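Local coordinates for protein NAD(P)H dehydrogenase (quinone) (Deinococcus radiodurans, PDB 1YDG) that catalyses the reduction of quinones to quinols by NADH or NADPH, using one FMN per subunit of a homotetramer, at residues T17-A22 and V171-Q176; A5-A10 and L196-L201. One frame throughout, in Å; residues are numbered along the deposited sequence.

Overall arrangement
Both contacts pack an early part of the chain against a late part on the same flavodoxin-like sheet, but they lie on opposite sides of the centre of the chain, their own centres 28 Å apart and their nearest atoms about 11 Å apart. Strand 8-13 leads from interaction 2 to interaction 1, where its following loop enters helix 19-33; strand 170-172 and helix 180-204 lead back the other way. Interaction 1 is at the FMN site: T17, T19 and G20 hold a sulfate there, and the side chain of T19 is about 4 Å from that of S123, another FMN-binding residue. Interaction 2 lies away from that site and is apolar packing.

Interaction 1 (T17-A22 and V171-Q176); sequences TGTGYA and VTANGQ. With SO4 (sulfate ion), chain J.
T19 meets strand 170-172 and the loop residue just beyond it through two branches of its side chain, and both meetings are van der Waals contacts. The side chains of T19 and V171 cross obliquely, with T19 CG2 3.9 Å from V171 CG1, while the hydroxyl OG1 of T19 lies 3.9 Å from the methyl CB of A173. CG2 stands anti to the backbone N (chi1 -59° for OG1), which carries the methyl toward the valine and leaves OG1 beside the backbone N. The 116 Å² buried in all marks a small interface.

The sulfate, which probably came from the crystallisation liquor, takes bonds from T17, T19 and G20. Its O1 accepts one from T17 OG1 at 2.6 Å and another from T19 N at 2.8 Å, the latter with an N-H...O angle of 157°. T17 N binds O3 at 2.9 Å, nearly straight at 171°, and G20 N reaches O4 at 2.7 Å. S15 OG and S16 N add further bonds. Residues 15-20 bind FMN, and this grip at a helix start is consistent with the phosphate-binding loop of flavodoxins; the helix N-terminus would probably favour the anion.

G18 is the N-cap of helix 19-33, and its O receives A22 N at 3.0 Å. On the other side, V171 and A173 pair through their backbones with strand 117-124, placing the contact between that helix and the sheet.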
ATOM      1  N   THR B  17      -5.303 -13.560 -21.104  1.00 15.58           N
ATOM      2  CA  THR B  17      -6.205 -14.681 -21.372  1.00 15.85           C
ATOM      3  C   THR B  17      -7.661 -14.286 -21.585  1.00 15.96           C
ATOM      4  O   THR B  17      -8.549 -15.137 -21.541  1.00 15.76           O
ATOM      5  CB  THR B  17      -6.062 -15.756 -20.267  1.00 16.37           C
ATOM      6  OG1 THR B  17      -6.140 -15.155 -18.960  1.00 16.51           O
ATOM      7  CG2 THR B  17      -4.715 -16.467 -20.397  1.00 17.06           C
ATOM      8  N   GLY B  18      -7.918 -13.003 -21.839  1.00 16.08           N
ATOM      9  CA  GLY B  18      -9.263 -12.529 -22.180  1.00 15.68           C
ATOM     10  C   GLY B  18     -10.140 -11.900 -21.097  1.00 15.55           C
ATOM     11  O   GLY B  18     -11.133 -11.250 -21.421  1.00 16.20           O
ATOM     12  N   THR B  19      -9.800 -12.049 -19.823  1.00 15.16           N
ATOM     13  CA  THR B  19     -10.663 -11.493 -18.783  1.00 15.24           C
ATOM     14  C   THR B  19     -10.656  -9.959 -18.806  1.00 15.05           C
ATOM     15  O   THR B  19     -11.709  -9.341 -18.793  1.00 14.43           O
ATOM     16  CB  THR B  19     -10.314 -12.036 -17.381  1.00 15.20           C
ATOM     17  OG1 THR B  19     -10.452 -13.453 -17.388  1.00 16.76           O
ATOM     18  CG2 THR B  19     -11.247 -11.454 -16.290  1.00 15.51           C
ATOM     19  N   GLY B  20      -9.470  -9.352 -18.869  1.00 15.36           N
ATOM     20  CA  GLY B  20      -9.375  -7.893 -18.958  1.00 15.22           C
ATOM     21  C   GLY B  20     -10.002  -7.308 -20.209  1.00 15.43           C
ATOM     22  O   GLY B  20     -10.544  -6.211 -20.177  1.00 15.57           O
ATOM     23  N   TYR B  21      -9.927  -8.045 -21.318  1.00 15.61           N
ATOM     24  CA  TYR B  21     -10.552  -7.645 -22.562  1.00 15.29           C
ATOM     25  C   TYR B  21     -12.084  -7.618 -22.392  1.00 15.07           C
ATOM     26  O   TYR B  21     -12.736  -6.665 -22.813  1.00 15.37           O
ATOM     27  CB  TYR B  21     -10.116  -8.579 -23.700  1.00 15.29           C
ATOM     28  CG  TYR B  21     -10.655  -8.254 -25.084  1.00 15.57           C
ATOM     29  CD1 TYR B  21     -10.753  -6.939 -25.533  1.00 15.83           C
ATOM     30  CD2 TYR B  21     -11.021  -9.274 -25.969  1.00 15.71           C
ATOM     31  CE1 TYR B  21     -11.239  -6.642 -26.812  1.00 16.43           C
ATOM     32  CE2 TYR B  21     -11.497  -8.989 -27.242  1.00 16.42           C
ATOM     33  CZ  TYR B  21     -11.605  -7.667 -27.662  1.00 16.66           C
ATOM     34  OH  TYR B  21     -12.068  -7.361 -28.931  1.00 16.22           O
ATOM     35  N   ALA B  22     -12.658  -8.641 -21.768  1.00 15.39           N
ATOM     36  CA  ALA B  22     -14.120  -8.645 -21.531  1.00 15.57           C
ATOM     37  C   ALA B  22     -14.510  -7.456 -20.638  1.00 15.38           C
ATOM     38  O   ALA B  22     -15.494  -6.766 -20.894  1.00 15.08           O
ATOM     39  CB  ALA B  22     -14.556  -9.950 -20.888  1.00 15.91           C
ATOM     40  N   VAL B 171     -12.350  -8.754 -10.704  1.00 30.75           N
ATOM     41  CA  VAL B 171     -12.996  -9.968 -11.124  1.00 33.59           C
ATOM     42  C   VAL B 171     -12.097 -11.149 -10.771  1.00 34.97           C
ATOM     43  O   VAL B 171     -10.873 -11.048 -10.868  1.00 35.73           O
ATOM     44  CB  VAL B 171     -13.206  -9.914 -12.644  1.00 33.06           C
ATOM     45  CG1 VAL B 171     -13.616 -11.261 -13.205  1.00 33.42           C
ATOM     46  CG2 VAL B 171     -14.227  -8.843 -12.992  1.00 32.68           C
ATOM     47  N   THR B 172     -12.705 -12.261 -10.362  1.00 37.01           N
ATOM     48  CA  THR B 172     -11.971 -13.511 -10.157  1.00 38.00           C
ATOM     49  C   THR B 172     -11.953 -14.280 -11.483  1.00 39.61           C
ATOM     50  O   THR B 172     -12.998 -14.721 -11.983  1.00 39.51           O
ATOM     51  CB  THR B 172     -12.559 -14.342  -9.012  1.00 37.98           C
ATOM     52  OG1 THR B 172     -12.560 -13.555  -7.816  1.00 38.09           O
ATOM     53  CG2 THR B 172     -11.721 -15.589  -8.751  1.00 37.79           C
ATOM     54  N   ALA B 173     -10.753 -14.383 -12.061  1.00 41.37           N
ATOM     55  CA  ALA B 173     -10.537 -14.966 -13.387  1.00 42.50           C
ATOM     56  C   ALA B 173     -10.708 -16.484 -13.349  1.00 43.84           C
ATOM     57  O   ALA B 173      -9.945 -17.180 -12.665  1.00 43.76           O
ATOM     58  CB  ALA B 173      -9.135 -14.602 -13.900  1.00 42.77           C
ATOM     59  N   ASN B 174     -11.720 -16.974 -14.077  1.00 45.25           N
ATOM     60  CA  ASN B 174     -12.079 -18.404 -14.095  1.00 46.16           C
ATOM     61  C   ASN B 174     -12.203 -19.014 -15.513  1.00 46.85           C
ATOM     62  O   ASN B 174     -12.578 -20.185 -15.661  1.00 46.74           O
ATOM     63  CB  ASN B 174     -13.370 -18.629 -13.270  1.00 46.40           C
ATOM     64  CG  ASN B 174     -14.645 -18.675 -14.130  1.00 47.73           C
ATOM     65  OD1 ASN B 174     -14.875 -17.824 -14.996  1.00 48.19           O
ATOM     66  ND2 ASN B 174     -15.481 -19.679 -13.877  1.00 48.64           N
ATOM     67  N   GLY B 175     -11.899 -18.219 -16.544  1.00 47.74           N
ATOM     68  CA  GLY B 175     -12.071 -18.640 -17.947  1.00 48.24           C
ATOM     69  C   GLY B 175     -13.499 -18.479 -18.468  1.00 48.97           C
ATOM     70  O   GLY B 175     -13.721 -17.910 -19.546  1.00 49.20           O
ATOM     71  N   GLN B 176     -14.463 -19.006 -17.708  1.00 49.45           N
ATOM     72  CA  GLN B 176     -15.894 -18.787 -17.957  1.00 49.35           C
ATOM     73  C   GLN B 176     -16.222 -17.284 -17.910  1.00 49.40           C
ATOM     74  O   GLN B 176     -15.461 -16.502 -17.324  1.00 49.76           O
ATOM     75  CB  GLN B 176     -16.748 -19.577 -16.944  1.00 49.98           C
ATOM     76  CG  GLN B 176     -17.619 -20.698 -17.555  1.00 51.37           C
ATOM     77  CD  GLN B 176     -16.835 -21.877 -18.154  1.00 53.06           C
ATOM     78  OE1 GLN B 176     -15.611 -21.822 -18.337  1.00 54.79           O
ATOM     79  NE2 GLN B 176     -17.559 -22.952 -18.472  1.00 52.93           N
TER
HETATM   80  S   SO4 J1303      -6.553 -11.797 -18.193  1.00 15.25           S
HETATM   81  O1  SO4 J1303      -7.415 -12.871 -18.687  1.00 17.63           O
HETATM   82  O2  SO4 J1303      -6.633 -11.721 -16.749  1.00 15.47           O
HETATM   83  O3  SO4 J1303      -5.188 -12.100 -18.623  1.00 15.48           O
HETATM   84  O4  SO4 J1303      -7.011 -10.521 -18.727  1.00 14.55           O

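Interaction 2 (A5-A10 and L196-L201); sequences APVKLA and LTAKLL
V7 lays both its methyls against one face of helix 180-204, CG1 over T197 and CG2 over A198 and L201. This is a helix-on-sheet contact of the flavodoxin-like fold, in which the long C-terminal helix packs beside the start of strand 8-13. The two segments bury 136 Å² together, and V7 supplies more than half of it.

CG1, anti to the backbone N at chi1 169°, comes within 3.8 Å of T197 CG2, the two side chains crossing at a slant. The other branch of V7 lies nearer the helix backbone: CG2 is 3.7 Å from A198 CB and equally close to the backbone N of A198, so it rests on the main chain as well as on a methyl. L201, one turn further on, brings CD1 to 4.1 Å from the same CG2. With an alanine in place of V7, both methyls are gone and a gap facing T197, A198 and L201 is likely to open.

The strand side has further partners: V7 and L9 share backbone hydrogen bonds with E37 of the adjoining strand 37-42, and V7 also touches A81. L196 and L200, on another part of the helix, pack against L200 of a second subunit, so the helix serves the core and the subunit interface together. The threonine's methyl is the part given to V7, while its hydroxyl is bonded away from the contact: T197 OG1 hydrogen-bonds to Q193 O one turn earlier and to T117 OG1.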
ATOM      1  N   ALA B   5     -18.787  19.227 -25.994  1.00 34.89           N
ATOM      2  CA  ALA B   5     -17.916  18.122 -26.398  1.00 33.68           C
ATOM      3  C   ALA B   5     -18.248  16.910 -25.538  1.00 31.18           C
ATOM      4  O   ALA B   5     -18.414  17.030 -24.334  1.00 31.43           O
ATOM      5  CB  ALA B   5     -16.448  18.501 -26.223  1.00 33.55           C
ATOM      6  N   PRO B   6     -18.404  15.743 -26.156  1.00 28.34           N
ATOM      7  CA  PRO B   6     -18.407  14.562 -25.309  1.00 25.58           C
ATOM      8  C   PRO B   6     -17.080  14.417 -24.551  1.00 23.97           C
ATOM      9  O   PRO B   6     -16.019  14.747 -25.083  1.00 22.18           O
ATOM     10  CB  PRO B   6     -18.598  13.417 -26.304  1.00 26.42           C
ATOM     11  CG  PRO B   6     -19.240  14.062 -27.514  1.00 27.56           C
ATOM     12  CD  PRO B   6     -18.628  15.421 -27.573  1.00 28.24           C
ATOM     13  N   VAL B   7     -17.165  13.941 -23.312  1.00 21.80           N
ATOM     14  CA  VAL B   7     -15.982  13.560 -22.536  1.00 20.65           C
ATOM     15  C   VAL B   7     -15.144  12.552 -23.320  1.00 18.84           C
ATOM     16  O   VAL B   7     -15.674  11.605 -23.901  1.00 18.37           O
ATOM     17  CB  VAL B   7     -16.385  12.934 -21.169  1.00 20.33           C
ATOM     18  CG1 VAL B   7     -15.181  12.290 -20.461  1.00 21.70           C
ATOM     19  CG2 VAL B   7     -16.997  13.983 -20.276  1.00 21.07           C
ATOM     20  N   LYS B   8     -13.834  12.757 -23.333  1.00 17.92           N
ATOM     21  CA  LYS B   8     -12.928  11.842 -24.033  1.00 16.92           C
ATOM     22  C   LYS B   8     -12.404  10.819 -23.035  1.00 15.63           C
ATOM     23  O   LYS B   8     -11.691  11.184 -22.093  1.00 14.26           O
ATOM     24  CB  LYS B   8     -11.772  12.613 -24.653  1.00 16.78           C
ATOM     25  CG  LYS B   8     -12.198  13.555 -25.775  1.00 17.23           C
ATOM     26  CD  LYS B   8     -11.163  14.645 -26.008  1.00 17.89           C
ATOM     27  CE  LYS B   8     -11.556  15.573 -27.189  1.00 20.08           C
ATOM     28  NZ  LYS B   8     -13.004  15.941 -27.195  1.00 21.69           N
ATOM     29  N   LEU B   9     -12.761   9.552 -23.260  1.00 14.44           N
ATOM     30  CA  LEU B   9     -12.494   8.474 -22.333  1.00 14.48           C
ATOM     31  C   LEU B   9     -11.619   7.452 -23.003  1.00 13.71           C
ATOM     32  O   LEU B   9     -12.006   6.901 -24.023  1.00 13.43           O
ATOM     33  CB  LEU B   9     -13.815   7.812 -21.896  1.00 13.86           C
ATOM     34  CG  LEU B   9     -13.745   6.541 -21.059  1.00 14.13           C
ATOM     35  CD1 LEU B   9     -13.174   6.783 -19.647  1.00 15.20           C
ATOM     36  CD2 LEU B   9     -15.121   5.828 -20.971  1.00 14.85           C
ATOM     37  N   ALA B  10     -10.450   7.202 -22.421  1.00 13.50           N
ATOM     38  CA  ALA B  10      -9.544   6.142 -22.860  1.00 13.56           C
ATOM     39  C   ALA B  10      -9.567   5.000 -21.862  1.00 13.77           C
ATOM     40  O   ALA B  10      -9.268   5.206 -20.676  1.00 13.22           O
ATOM     41  CB  ALA B  10      -8.129   6.668 -22.982  1.00 13.52           C
ATOM     42  N   LEU B 196     -18.547  12.662 -13.369  1.00 16.34           N
ATOM     43  CA  LEU B 196     -17.599  13.542 -12.658  1.00 16.52           C
ATOM     44  C   LEU B 196     -16.723  14.365 -13.616  1.00 15.73           C
ATOM     45  O   LEU B 196     -16.551  15.575 -13.435  1.00 15.29           O
ATOM     46  CB  LEU B 196     -16.723  12.744 -11.688  1.00 16.05           C
ATOM     47  CG  LEU B 196     -17.432  12.234 -10.420  1.00 15.59           C
ATOM     48  CD1 LEU B 196     -16.589  11.191  -9.710  1.00 16.34           C
ATOM     49  CD2 LEU B 196     -17.781  13.364  -9.462  1.00 14.95           C
ATOM     50  N   THR B 197     -16.188  13.708 -14.642  1.00 15.86           N
ATOM     51  CA  THR B 197     -15.301  14.362 -15.595  1.00 16.26           C
ATOM     52  C   THR B 197     -16.025  15.492 -16.357  1.00 16.31           C
ATOM     53  O   THR B 197     -15.491  16.588 -16.503  1.00 16.11           O
ATOM     54  CB  THR B 197     -14.729  13.371 -16.619  1.00 16.41           C
ATOM     55  OG1 THR B 197     -14.168  12.231 -15.952  1.00 14.43           O
ATOM     56  CG2 THR B 197     -13.661  14.044 -17.462  1.00 16.20           C
ATOM     57  N   ALA B 198     -17.226  15.203 -16.834  1.00 17.42           N
ATOM     58  CA  ALA B 198     -18.064  16.190 -17.501  1.00 18.49           C
ATOM     59  C   ALA B 198     -18.325  17.410 -16.594  1.00 19.22           C
ATOM     60  O   ALA B 198     -18.266  18.550 -17.052  1.00 19.58           O
ATOM     61  CB  ALA B 198     -19.366  15.555 -17.918  1.00 18.56           C
ATOM     62  N   LYS B 199     -18.579  17.178 -15.311  1.00 19.86           N
ATOM     63  CA  LYS B 199     -18.784  18.297 -14.372  1.00 21.31           C
ATOM     64  C   LYS B 199     -17.529  19.166 -14.222  1.00 21.41           C
ATOM     65  O   LYS B 199     -17.607  20.400 -14.310  1.00 21.01           O
ATOM     66  CB  LYS B 199     -19.242  17.793 -13.011  1.00 21.41           C
ATOM     67  CG  LYS B 199     -20.699  17.349 -12.969  1.00 22.60           C
ATOM     68  CD  LYS B 199     -21.046  16.776 -11.586  1.00 23.09           C
ATOM     69  CE  LYS B 199     -22.526  16.340 -11.458  1.00 25.34           C
ATOM     70  NZ  LYS B 199     -22.944  15.468 -12.607  1.00 28.78           N
ATOM     71  N   LEU B 200     -16.376  18.520 -14.038  1.00 22.21           N
ATOM     72  CA  LEU B 200     -15.098  19.228 -13.931  1.00 23.50           C
ATOM     73  C   LEU B 200     -14.772  20.055 -15.169  1.00 23.91           C
ATOM     74  O   LEU B 200     -14.293  21.181 -15.058  1.00 23.89           O
ATOM     75  CB  LEU B 200     -13.954  18.251 -13.663  1.00 23.77           C
ATOM     76  CG  LEU B 200     -13.880  17.789 -12.207  1.00 25.60           C
ATOM     77  CD1 LEU B 200     -13.334  16.361 -12.112  1.00 26.81           C
ATOM     78  CD2 LEU B 200     -13.048  18.764 -11.364  1.00 27.35           C
ATOM     79  N   LEU B 201     -15.014  19.487 -16.341  1.00 25.17           N
ATOM     80  CA  LEU B 201     -14.794  20.205 -17.606  1.00 26.46           C
ATOM     81  C   LEU B 201     -15.780  21.360 -17.779  1.00 27.53           C
ATOM     82  O   LEU B 201     -15.394  22.451 -18.206  1.00 27.80           O
ATOM     83  CB  LEU B 201     -14.896  19.256 -18.799  1.00 26.07           C
ATOM     84  CG  LEU B 201     -13.907  18.078 -18.823  1.00 26.79           C
ATOM     85  CD1 LEU B 201     -14.264  17.078 -19.913  1.00 27.46           C
ATOM     86  CD2 LEU B 201     -12.462  18.553 -18.974  1.00 26.53           C
TER